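Long-range contacts in putative short-chain dehydrogenase/reductase (Corynebacterium glutamicum, PDB 3E9N), which is of unproven function but is probably an NAD(P)-dependent oxidoreductase, perhaps an acetoacetyl-CoA reductase: residues 51-55 with 67-71; 57-62 with 104-109; 61-67 with 112-116; 126-132 with 170-176. All blocks are in the same frame, centred on the assembly; numbering follows the deposited sequence. Where two conformers were deposited one is given.

Contact 1. Residues 51-55 with 67-71; sequences EPIES and VDKLK
The end of strand 50-54 runs past the irregular turn 67-71 without backbone pairing, I53 CA lying 7.5 Å from K69 CA and S55 CA 7.9 Å from V67 CA. Side chains close the gap, and I53 does most of the work by dividing its two branches between different partners. Its CG2, trans to the backbone N, meets V67 CG1 at 4.1 Å and, at much the same range, the aliphatic stem of K69 at CD. The other branch sits beside the backbone N (chi1 -57°) and carries CD1 to L70 CD2 at 3.8 Å. K69 reaches back over I53, the two side chains running past each other in opposite senses, and its ammonium ends 3.9 Å from P52 O, a distance between NZ and O too long for a hydrogen bond. S55 OG only approaches V67 CG2, at 4.4 Å, and is hydrogen-bonded to E60 in the helix that follows. The turn holds its own shape: L70 N donates to V67 O at 2.7 Å, and K71 NZ makes a salt bridge with D68 OD1. Y32 and L34 of the neighbouring strand 30-35 also pack against I53, and Y32 touches L70 as well. The contact thus covers one face of an edge strand of the sheet with the loop returning from helix 57-63, part of the crossover between the third and fourth strands of a Rossmann fold.

Contact 2. Residues 57-62 with 104-109; sequences IVKEVL and DLNVIV
V109 is a knob in a helix-helix interface, set into a hole formed by I57, V58, V61 and L62, where the short helix 57-63 lies beside the long helix 95-124. The local axes approach to 10.2 Å and run nearly parallel, 21° apart. The knob's two methyls work separately: CG1 meets I57 CD1 at 3.8 Å, whereas CG2 touches both L62 CG and V58 CA, each at 3.8 Å. L105 comes in further toward the helix start, its CD1 placed against I57 CG2 at 3.6 Å and also against V58 CG2, the side chains crossing at about a right angle. I57 can serve both partners because its CG1 is trans to the backbone N (chi1 -167°), extending toward V109, while CG2 takes the position between N and C and faces L105. In the Rossmann fold of short-chain dehydrogenases these helices belong to the layer on one side of the parallel sheet, so the seam joins two successive crossover connections. L62 spreads over the other side of the knob: CD2 rests on I108 CG2 at 3.7 Å, and CD1 lies 3.9 Å from the carboxylate carbon D104 CG. This flank of the seam is shared with the second subunit, whose V96 packs on L62, H100 on D104 and L103 on I108. Helix 104-109 contains a wider pi-type turn, in which V109 N donates to D104 O at 2.9 Å.

Contact 3. Residues 61-67 with 112-116; sequences VLEEGGV and ELSRQ
A glutamine, Q116, clamps the end of helix 57-63 and the glycine loop behind it to helix 95-124, a mixed polar and apolar contact within the helical layer of the Rossmann fold. Its NE2 donates to V61 O at 2.9 Å, in the carbonyl plane and on a lone pair, though the bond is bent (140° at the hydrogen). The same nitrogen also donates to E112 OE2, one turn earlier on its own helix. That carboxylate is held from another direction as well: R115 grips it side-on, R115 NE to E112 OE1 at 2.8 Å and R115 NH1 to E112 OE2 at 2.7 Å, so E112 OE2 accepts from two donors. Fixed in this way, E112 should orient the amide of Q116, with OE1 turned to the loop. Beside the polar cluster V61 CG1 abuts the start of segment 112-116, 3.6 Å from E112 CG and 3.5 Å from L113 N. V96 of the second subunit packs on E112. Two glycines bring the loop in closely, both with positive phi, and G66 CA lies 3.3 Å from Q116 OE1. A water completes the link, donating to Q116 OE1 at 2.9 Å and accepting from V67 N at 3.2 Å.

Contact 4. Residues 126-132 with 170-176; sequences GCVIYIN and RVSTVSP
S172 O accepts the N-H of Y130 at 2.7 Å and also meets I129 CA in a CA-H...O contact at 3.2 Å. It belongs to a parallel pairing of strands 127-131 and 170-176, the fifth and sixth strands of the Rossmann sheet, joined through helix 144-164 in a beta-alpha-beta crossover. Six backbone bonds alternate from R170 N to G126 O at one end to N132 N to V174 O at the other. On the face carrying Y130 and V171, the tyrosine edge atom CE2 touches V171 CG1 at 3.5 Å, with the methyl in the ring plane. Setting CG beside the backbone N (chi1 -56°) puts the ring there, and helices 95-124 and 144-164 cover this face. On the opposite face I129 CG2 packs on V174 CG2 at 3.8 Å, and helix 203-214 lies over I129 and S172. There too R170 NE makes a weak hydrogen bond to C127 SG at 3.6 Å, the sulfur at the edge of the guanidinium, whose NH1 is hydrogen-bonded to A216 O and T220 O. Hydroxyls of strand 170-176 are tied to strand 220-229, S172 OG to I222 O and T173 OG1 to N224 and T223. Near the C-terminal ends, which in this family border the cofactor site, N132 ND2 binds K150 O. There I131 CG2 meets P176 CG at 4.0 Å, while P176 CD comes within 3.6 Å of N132 C.

From the N terminus, contact 1 closes the first and shortest loop, bringing the chain after helix 57-63 back to strand 50-54. Before it closes, contacts 2 and 3 have opened, and both cross it because their second segments lie far ahead on helix 95-124. They also cross each other, sharing V61 and L62, and contact 3 shares V67 with contact 1. S55 and E60 also join contact 1 to contact 2. Contact 4 follows in series, closing the crossover between strands 127-131 and 170-176; S114 of helix 95-124 touches V128 and Y130 there. Together they tie an edge strand of the sheet, its helical layer and its fifth and sixth strands.

Contact 1. Residues 51-55 with 67-71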
loop_
_atom_site.group_PDB
_atom_site.type_symbol
_atom_site.label_atom_id
_atom_site.label_comp_id
_atom_site.label_asym_id
_atom_site.label_seq_id
_atom_site.Cartn_x
_atom_site.Cartn_y
_atom_site.Cartn_z
ATOM N N GLU A 51 19.637 32.467 6.368
ATOM C CA GLU A 51 19.935 33.102 5.099
ATOM C C GLU A 51 18.773 33.016 4.111
ATOM O O GLU A 51 18.601 32.010 3.421
ATOM C CB GLU A 51 21.189 32.487 4.480
ATOM N N PRO A 52 17.985 34.093 4.013
ATOM C CA PRO A 52 16.826 34.148 3.119
ATOM C C PRO A 52 17.192 34.197 1.646
ATOM O O PRO A 52 18.091 34.921 1.243
ATOM C CB PRO A 52 16.115 35.444 3.523
ATOM C CG PRO A 52 17.210 36.344 4.117
ATOM C CD PRO A 52 18.377 35.431 4.520
ATOM N N ILE A 53 16.492 33.408 0.850
ATOM C CA ILE A 53 16.702 33.422 -0.561
ATOM C C ILE A 53 15.350 33.587 -1.231
ATOM O O ILE A 53 14.533 32.669 -1.218
ATOM C CB ILE A 53 17.341 32.120 -1.047
ATOM C CG1 ILE A 53 18.645 31.873 -0.322
ATOM C CG2 ILE A 53 17.555 32.127 -2.550
ATOM C CD1 ILE A 53 19.026 30.454 -0.346
ATOM N N GLU A 54 15.120 34.754 -1.822
ATOM C CA GLU A 54 13.920 34.963 -2.604
ATOM C C GLU A 54 14.150 34.253 -3.921
ATOM O O GLU A 54 15.187 34.423 -4.561
ATOM C CB GLU A 54 13.665 36.438 -2.861
ATOM N N SER A 55 13.168 33.463 -4.327
ATOM C CA SER A 55 13.397 32.515 -5.373
ATOM C C SER A 55 12.079 32.109 -5.954
ATOM O O SER A 55 11.092 31.947 -5.234
ATOM C CB SER A 55 14.069 31.274 -4.789
ATOM O OG SER A 55 14.432 30.399 -5.835
ATOM N N VAL A 67 19.873 26.936 -7.944
ATOM C CA VAL A 67 19.768 28.202 -7.243
ATOM C C VAL A 67 21.179 28.737 -6.886
ATOM O O VAL A 67 21.823 28.196 -6.000
ATOM C CB VAL A 67 18.999 28.025 -5.956
ATOM C CG1 VAL A 67 18.870 29.331 -5.271
ATOM C CG2 VAL A 67 17.646 27.405 -6.220
ATOM N N ASP A 68 21.665 29.771 -7.588
ATOM C CA ASP A 68 23.060 30.263 -7.423
ATOM C C ASP A 68 23.542 30.321 -5.974
ATOM O O ASP A 68 24.661 29.881 -5.683
ATOM C CB ASP A 68 23.247 31.647 -8.064
ATOM C CG ASP A 68 23.408 31.596 -9.617
ATOM O OD1 ASP A 68 23.820 30.568 -10.276
ATOM O OD2 ASP A 68 23.097 32.650 -10.184
ATOM N N LYS A 69 22.715 30.859 -5.079
ATOM C CA LYS A 69 23.093 30.987 -3.686
ATOM C C LYS A 69 23.218 29.644 -2.919
ATOM O O LYS A 69 23.654 29.632 -1.772
ATOM C CB LYS A 69 22.130 31.904 -2.950
ATOM C CG LYS A 69 22.420 33.439 -3.119
ATOM C CD LYS A 69 21.094 34.273 -2.959
ATOM C CE LYS A 69 21.347 35.798 -2.629
ATOM N NZ LYS A 69 20.943 36.104 -1.160
ATOM N N LEU A 70 22.897 28.529 -3.575
ATOM C CA LEU A 70 23.058 27.225 -2.918
ATOM C C LEU A 70 24.217 26.544 -3.567
ATOM O O LEU A 70 24.643 25.461 -3.119
ATOM C CB LEU A 70 21.817 26.315 -3.033
ATOM C CG LEU A 70 20.520 26.782 -2.356
ATOM C CD1 LEU A 70 19.359 25.725 -2.574
ATOM C CD2 LEU A 70 20.729 27.083 -0.887
ATOM N N LYS A 71 24.728 27.152 -4.625
ATOM C CA LYS A 71 25.773 26.469 -5.393
ATOM C C LYS A 71 27.124 26.298 -4.662
ATOM O O LYS A 71 27.870 25.366 -4.944
ATOM C CB LYS A 71 25.992 27.156 -6.732
ATOM C CG LYS A 71 25.171 26.560 -7.874
ATOM C CD LYS A 71 24.882 27.659 -8.921
ATOM C CE LYS A 71 23.990 27.152 -10.052
ATOM N NZ LYS A 71 24.137 28.019 -11.255
#

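Contact 2. Residues 57-62 with 104-109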
loop_
_atom_site.group_PDB
_atom_site.type_symbol
_atom_site.label_atom_id
_atom_site.label_comp_id
_atom_site.label_asym_id
_atom_site.label_seq_id
_atom_site.Cartn_x
_atom_site.Cartn_y
_atom_site.Cartn_z
ATOM N N ILE A 57 11.132 29.056 -7.543
ATOM C CA ILE A 57 11.897 27.834 -7.414
ATOM C C ILE A 57 11.833 26.934 -8.669
ATOM O O ILE A 57 12.855 26.396 -9.131
ATOM C CB ILE A 57 11.505 27.087 -6.136
ATOM C CG1 ILE A 57 12.536 25.997 -5.876
ATOM C CG2 ILE A 57 10.054 26.574 -6.232
ATOM C CD1 ILE A 57 12.313 25.251 -4.569
ATOM N N VAL A 58 10.650 26.829 -9.258
ATOM C CA VAL A 58 10.510 25.996 -10.458
ATOM C C VAL A 58 11.440 26.560 -11.539
ATOM O O VAL A 58 12.237 25.819 -12.147
ATOM C CB VAL A 58 9.068 26.010 -11.019
ATOM C CG1 VAL A 58 9.056 25.369 -12.363
ATOM C CG2 VAL A 58 8.061 25.364 -10.059
ATOM N N LYS A 59 11.358 27.875 -11.758
ATOM C CA LYS A 59 12.185 28.514 -12.758
ATOM C C LYS A 59 13.669 28.270 -12.461
ATOM O O LYS A 59 14.417 27.753 -13.317
ATOM C CB LYS A 59 11.849 30.005 -12.890
ATOM N N GLU A 60 14.105 28.608 -11.254
ATOM C CA GLU A 60 15.508 28.390 -10.897
ATOM C C GLU A 60 15.949 26.913 -10.924
ATOM O O GLU A 60 16.909 26.560 -11.628
ATOM C CB GLU A 60 15.871 29.152 -9.597
ATOM C CG GLU A 60 15.724 30.675 -9.803
ATOM C CD GLU A 60 15.497 31.490 -8.526
ATOM O OE1 GLU A 60 14.661 32.442 -8.555
ATOM O OE2 GLU A 60 16.151 31.192 -7.492
ATOM N N VAL A 61 15.232 26.019 -10.246
ATOM C CA VAL A 61 15.672 24.612 -10.249
ATOM C C VAL A 61 15.577 23.913 -11.619
ATOM O O VAL A 61 16.497 23.204 -12.046
ATOM C CB VAL A 61 14.923 23.790 -9.155
ATOM C CG1 VAL A 61 15.290 22.292 -9.199
ATOM C CG2 VAL A 61 15.192 24.389 -7.754
ATOM N N LEU A 62 14.451 24.103 -12.301
ATOM C CA LEU A 62 14.173 23.392 -13.562
ATOM C C LEU A 62 14.669 24.111 -14.817
ATOM O O LEU A 62 15.171 23.480 -15.734
ATOM C CB LEU A 62 12.677 23.106 -13.715
ATOM C CG LEU A 62 12.067 22.381 -12.531
ATOM C CD1 LEU A 62 10.605 22.058 -12.836
ATOM C CD2 LEU A 62 12.901 21.126 -12.150
ATOM N N ASP A 104 5.488 19.890 -11.647
ATOM C CA ASP A 104 6.771 20.614 -11.641
ATOM C C ASP A 104 7.168 20.870 -10.178
ATOM O O ASP A 104 8.237 20.498 -9.705
ATOM C CB ASP A 104 6.657 21.976 -12.345
ATOM C CG ASP A 104 6.833 21.883 -13.846
ATOM O OD1 ASP A 104 6.603 22.904 -14.538
ATOM O OD2 ASP A 104 7.182 20.784 -14.344
ATOM N N LEU A 105 6.258 21.486 -9.459
ATOM C CA LEU A 105 6.582 21.937 -8.140
ATOM C C LEU A 105 6.641 20.816 -7.098
ATOM O O LEU A 105 7.522 20.851 -6.263
ATOM C CB LEU A 105 5.605 23.014 -7.712
ATOM C CG LEU A 105 5.947 23.683 -6.394
ATOM C CD1 LEU A 105 7.326 24.313 -6.487
ATOM C CD2 LEU A 105 4.864 24.745 -6.109
ATOM N N ASN A 106 5.730 19.829 -7.152
ATOM C CA ASN A 106 5.654 18.777 -6.102
ATOM C C ASN A 106 6.573 17.547 -6.330
ATOM O O ASN A 106 6.863 16.774 -5.403
ATOM C CB ASN A 106 4.222 18.285 -5.906
ATOM C CG ASN A 106 3.225 19.407 -5.595
ATOM O OD1 ASN A 106 3.589 20.450 -5.067
ATOM N ND2 ASN A 106 1.924 19.154 -5.868
ATOM N N VAL A 107 7.022 17.352 -7.573
ATOM C CA VAL A 107 7.743 16.131 -7.903
ATOM C C VAL A 107 9.063 16.458 -8.596
ATOM O O VAL A 107 10.117 16.003 -8.145
ATOM C CB VAL A 107 6.898 15.227 -8.807
ATOM C CG1 VAL A 107 7.633 13.948 -9.131
ATOM C CG2 VAL A 107 5.551 14.923 -8.153
ATOM N N ILE A 108 9.039 17.254 -9.668
ATOM C CA ILE A 108 10.278 17.441 -10.434
ATOM C C ILE A 108 11.335 18.293 -9.703
ATOM O O ILE A 108 12.492 17.920 -9.595
ATOM C CB ILE A 108 10.030 17.888 -11.892
ATOM C CG1 ILE A 108 9.002 16.972 -12.579
ATOM C CG2 ILE A 108 11.348 17.836 -12.637
ATOM C CD1 ILE A 108 8.394 17.483 -13.966
ATOM N N VAL A 109 10.892 19.378 -9.078
ATOM C CA VAL A 109 11.770 20.221 -8.314
ATOM C C VAL A 109 12.415 19.403 -7.159
ATOM O O VAL A 109 13.638 19.344 -7.089
ATOM C CB VAL A 109 11.026 21.469 -7.826
ATOM C CG1 VAL A 109 11.761 22.082 -6.660
ATOM C CG2 VAL A 109 10.808 22.473 -8.995
#

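Contact 3. Residues 61-67 with 112-116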
loop_
_atom_site.group_PDB
_atom_site.type_symbol
_atom_site.label_atom_id
_atom_site.label_comp_id
_atom_site.label_asym_id
_atom_site.label_seq_id
_atom_site.Cartn_x
_atom_site.Cartn_y
_atom_site.Cartn_z
ATOM N N VAL A 61 15.232 26.019 -10.246
ATOM C CA VAL A 61 15.672 24.612 -10.249
ATOM C C VAL A 61 15.577 23.913 -11.619
ATOM O O VAL A 61 16.497 23.204 -12.046
ATOM C CB VAL A 61 14.923 23.790 -9.155
ATOM C CG1 VAL A 61 15.290 22.292 -9.199
ATOM C CG2 VAL A 61 15.192 24.389 -7.754
ATOM N N LEU A 62 14.451 24.103 -12.301
ATOM C CA LEU A 62 14.173 23.392 -13.562
ATOM C C LEU A 62 14.669 24.111 -14.817
ATOM O O LEU A 62 15.171 23.480 -15.734
ATOM C CB LEU A 62 12.677 23.106 -13.715
ATOM C CG LEU A 62 12.067 22.381 -12.531
ATOM C CD1 LEU A 62 10.605 22.058 -12.836
ATOM C CD2 LEU A 62 12.901 21.126 -12.150
ATOM N N GLU A 63 14.519 25.420 -14.887
ATOM C CA GLU A 63 14.893 26.088 -16.130
ATOM C C GLU A 63 16.353 26.544 -16.118
ATOM O O GLU A 63 17.078 26.265 -17.062
ATOM C CB GLU A 63 13.890 27.202 -16.500
ATOM C CG GLU A 63 12.482 26.630 -16.830
ATOM C CD GLU A 63 11.387 27.713 -16.872
ATOM O OE1 GLU A 63 10.301 27.532 -16.214
ATOM O OE2 GLU A 63 11.637 28.750 -17.554
ATOM N N GLU A 64 16.799 27.162 -15.022
ATOM C CA GLU A 64 18.179 27.674 -14.912
ATOM C C GLU A 64 19.283 26.743 -14.355
ATOM O O GLU A 64 20.402 27.169 -14.139
ATOM C CB GLU A 64 18.148 28.970 -14.126
ATOM C CG GLU A 64 17.084 29.927 -14.688
ATOM C CD GLU A 64 16.930 31.152 -13.834
ATOM O OE1 GLU A 64 17.592 31.202 -12.780
ATOM O OE2 GLU A 64 16.165 32.065 -14.202
ATOM N N GLY A 65 19.007 25.480 -14.097
ATOM C CA GLY A 65 20.094 24.599 -13.647
ATOM C C GLY A 65 20.593 24.745 -12.198
ATOM O O GLY A 65 21.575 24.120 -11.843
ATOM N N GLY A 66 19.935 25.554 -11.366
ATOM C CA GLY A 66 20.207 25.545 -9.910
ATOM C C GLY A 66 20.025 26.893 -9.261
ATOM O O GLY A 66 20.034 27.891 -9.943
ATOM N N VAL A 67 19.873 26.936 -7.944
ATOM C CA VAL A 67 19.768 28.202 -7.243
ATOM C C VAL A 67 21.179 28.737 -6.886
ATOM O O VAL A 67 21.823 28.196 -6.000
ATOM C CB VAL A 67 18.999 28.025 -5.956
ATOM C CG1 VAL A 67 18.870 29.331 -5.271
ATOM C CG2 VAL A 67 17.646 27.405 -6.220
ATOM N N GLU A 112 14.987 17.190 -8.736
ATOM C CA GLU A 112 16.135 17.803 -9.435
ATOM C C GLU A 112 16.969 18.694 -8.492
ATOM O O GLU A 112 18.188 18.705 -8.581
ATOM C CB GLU A 112 15.621 18.592 -10.660
ATOM C CG GLU A 112 16.628 19.644 -11.241
ATOM C CD GLU A 112 17.768 18.998 -12.027
ATOM O OE1 GLU A 112 17.739 17.760 -12.267
ATOM O OE2 GLU A 112 18.709 19.744 -12.372
ATOM N N LEU A 113 16.310 19.399 -7.557
ATOM C CA LEU A 113 17.023 20.049 -6.470
ATOM C C LEU A 113 17.833 19.072 -5.637
ATOM O O LEU A 113 18.959 19.395 -5.235
ATOM C CB LEU A 113 16.110 20.864 -5.527
ATOM C CG LEU A 113 16.856 21.657 -4.397
ATOM C CD1 LEU A 113 17.854 22.631 -4.957
ATOM C CD2 LEU A 113 15.913 22.415 -3.458
ATOM N N SER A 114 17.305 17.885 -5.379
ATOM C CA SER A 114 18.078 16.929 -4.606
ATOM C C SER A 114 19.243 16.450 -5.468
ATOM O O SER A 114 20.307 16.150 -4.965
ATOM C CB SER A 114 17.247 15.712 -4.186
ATOM O OG SER A 114 16.093 16.089 -3.493
ATOM N N ARG A 115 19.045 16.336 -6.767
ATOM C CA ARG A 115 20.124 15.862 -7.597
ATOM C C ARG A 115 21.253 16.918 -7.616
ATOM O O ARG A 115 22.447 16.591 -7.556
ATOM C CB ARG A 115 19.600 15.539 -9.015
ATOM C CG ARG A 115 20.637 14.826 -9.949
ATOM C CD ARG A 115 20.305 14.985 -11.489
ATOM N NE ARG A 115 20.183 16.392 -11.919
ATOM C CZ ARG A 115 21.227 17.172 -12.242
ATOM N NH1 ARG A 115 21.052 18.458 -12.593
ATOM N NH2 ARG A 115 22.465 16.681 -12.162
ATOM N N GLN A 116 20.866 18.187 -7.694
ATOM C CA GLN A 116 21.864 19.246 -7.826
ATOM C C GLN A 116 22.649 19.335 -6.529
ATOM O O GLN A 116 23.833 19.662 -6.562
ATOM C CB GLN A 116 21.229 20.628 -8.184
ATOM C CG GLN A 116 20.520 20.678 -9.566
ATOM C CD GLN A 116 19.529 21.830 -9.658
ATOM O OE1 GLN A 116 19.404 22.608 -8.708
ATOM N NE2 GLN A 116 18.813 21.947 -10.785
HETATM O O HOH W 1 20.697 24.140 -6.618
#

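Contact 4. Residues 126-132 with 170-176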
loop_
_atom_site.group_PDB
_atom_site.type_symbol
_atom_site.label_atom_id
_atom_site.label_comp_id
_atom_site.label_asym_id
_atom_site.label_seq_id
_atom_site.Cartn_x
_atom_site.Cartn_y
_atom_site.Cartn_z
ATOM N N GLY A 126 23.672 13.682 4.635
ATOM C CA GLY A 126 22.514 14.448 5.082
ATOM C C GLY A 126 21.182 13.723 5.039
ATOM O O GLY A 126 21.061 12.552 4.616
ATOM N N CYS A 127 20.160 14.432 5.484
ATOM C CA CYS A 127 18.793 13.925 5.494
ATOM C C CYS A 127 17.970 14.726 4.516
ATOM O O CYS A 127 18.015 15.964 4.566
ATOM C CB CYS A 127 18.167 14.166 6.857
ATOM S SG CYS A 127 18.916 13.253 8.118
ATOM N N VAL A 128 17.220 14.034 3.662
ATOM C CA VAL A 128 16.313 14.659 2.722
ATOM C C VAL A 128 14.887 14.322 3.170
ATOM O O VAL A 128 14.514 13.163 3.291
ATOM C CB VAL A 128 16.554 14.181 1.227
ATOM C CG1 VAL A 128 15.554 14.866 0.252
ATOM C CG2 VAL A 128 17.946 14.499 0.790
ATOM N N ILE A 129 14.093 15.342 3.446
ATOM C CA ILE A 129 12.767 15.100 3.900
ATOM C C ILE A 129 11.772 15.689 2.926
ATOM O O ILE A 129 11.881 16.862 2.587
ATOM C CB ILE A 129 12.545 15.681 5.291
ATOM C CG1 ILE A 129 13.450 14.946 6.296
ATOM C CG2 ILE A 129 11.061 15.516 5.679
ATOM C CD1 ILE A 129 13.901 15.778 7.449
ATOM N N TYR A 130 10.823 14.879 2.463
ATOM C CA TYR A 130 9.736 15.356 1.576
ATOM C C TYR A 130 8.462 15.551 2.380
ATOM O O TYR A 130 8.158 14.705 3.245
ATOM C CB TYR A 130 9.479 14.345 0.466
ATOM C CG TYR A 130 10.692 13.991 -0.394
ATOM C CD1 TYR A 130 11.037 14.757 -1.480
ATOM C CD2 TYR A 130 11.472 12.852 -0.122
ATOM C CE1 TYR A 130 12.143 14.403 -2.270
ATOM C CE2 TYR A 130 12.567 12.494 -0.895
ATOM C CZ TYR A 130 12.890 13.262 -1.963
ATOM O OH TYR A 130 14.002 12.955 -2.724
ATOM N N ILE A 131 7.756 16.673 2.168
ATOM C CA ILE A 131 6.457 16.868 2.768
ATOM C C ILE A 131 5.470 16.540 1.709
ATOM O O ILE A 131 5.379 17.261 0.721
ATOM C CB ILE A 131 6.175 18.297 3.166
ATOM C CG1 ILE A 131 7.327 18.868 3.974
ATOM C CG2 ILE A 131 4.903 18.367 4.030
ATOM C CD1 ILE A 131 7.356 18.377 5.326
ATOM N N ASN A 132 4.733 15.452 1.908
ATOM C CA ASN A 132 3.779 14.919 0.911
ATOM C C ASN A 132 2.295 15.240 1.223
ATOM O O ASN A 132 1.858 16.382 1.013
ATOM C CB ASN A 132 3.953 13.380 0.775
ATOM C CG ASN A 132 3.462 12.846 -0.550
ATOM O OD1 ASN A 132 2.823 13.569 -1.341
ATOM N ND2 ASN A 132 3.775 11.576 -0.823
ATOM N N ARG A 170 19.964 9.828 4.326
ATOM C CA ARG A 170 18.703 9.382 4.835
ATOM C C ARG A 170 17.585 10.123 4.127
ATOM O O ARG A 170 17.690 11.333 3.804
ATOM C CB ARG A 170 18.636 9.530 6.372
ATOM C CG ARG A 170 19.801 8.756 7.078
ATOM C CD ARG A 170 19.596 8.649 8.582
ATOM N NE ARG A 170 19.780 9.913 9.302
ATOM C CZ ARG A 170 19.775 10.045 10.634
ATOM N NH1 ARG A 170 19.592 8.991 11.452
ATOM N NH2 ARG A 170 19.950 11.249 11.157
ATOM N N VAL A 171 16.514 9.382 3.843
ATOM C CA VAL A 171 15.424 9.918 3.088
ATOM C C VAL A 171 14.146 9.652 3.864
ATOM O O VAL A 171 13.923 8.550 4.341
ATOM C CB VAL A 171 15.355 9.315 1.709
ATOM C CG1 VAL A 171 14.227 9.995 0.919
ATOM C CG2 VAL A 171 16.671 9.536 0.966
ATOM N N SER A 172 13.318 10.686 3.999
ATOM C CA SER A 172 12.141 10.583 4.789
ATOM C C SER A 172 10.956 11.353 4.208
ATOM O O SER A 172 11.118 12.395 3.564
ATOM C CB SER A 172 12.455 11.031 6.206
ATOM O OG SER A 172 11.303 10.862 7.007
ATOM N N THR A 173 9.757 10.817 4.437
ATOM C CA THR A 173 8.553 11.466 4.006
ATOM C C THR A 173 7.674 11.744 5.177
ATOM O O THR A 173 7.329 10.872 5.941
ATOM C CB THR A 173 7.739 10.589 3.052
ATOM O OG1 THR A 173 7.501 9.337 3.708
ATOM C CG2 THR A 173 8.513 10.339 1.785
ATOM N N VAL A 174 7.281 12.978 5.322
ATOM C CA VAL A 174 6.360 13.306 6.331
ATOM C C VAL A 174 5.068 13.492 5.572
ATOM O O VAL A 174 5.024 14.314 4.665
ATOM C CB VAL A 174 6.817 14.595 7.063
ATOM C CG1 VAL A 174 5.694 15.136 7.969
ATOM C CG2 VAL A 174 8.126 14.299 7.838
ATOM N N SER A 175 4.022 12.727 5.914
ATOM C CA SER A 175 2.786 12.765 5.092
ATOM C C SER A 175 1.572 13.286 5.838
ATOM O O SER A 175 0.902 12.544 6.572
ATOM C CB SER A 175 2.451 11.402 4.503
ATOM O OG SER A 175 3.620 10.644 4.240
ATOM N N PRO A 176 1.288 14.568 5.686
ATOM C CA PRO A 176 0.017 15.090 6.227
ATOM C C PRO A 176 -1.213 14.646 5.414
ATOM O O PRO A 176 -1.112 14.310 4.233
ATOM C CB PRO A 176 0.171 16.608 6.118
ATOM C CG PRO A 176 1.487 16.837 5.369
ATOM C CD PRO A 176 1.996 15.530 4.843
#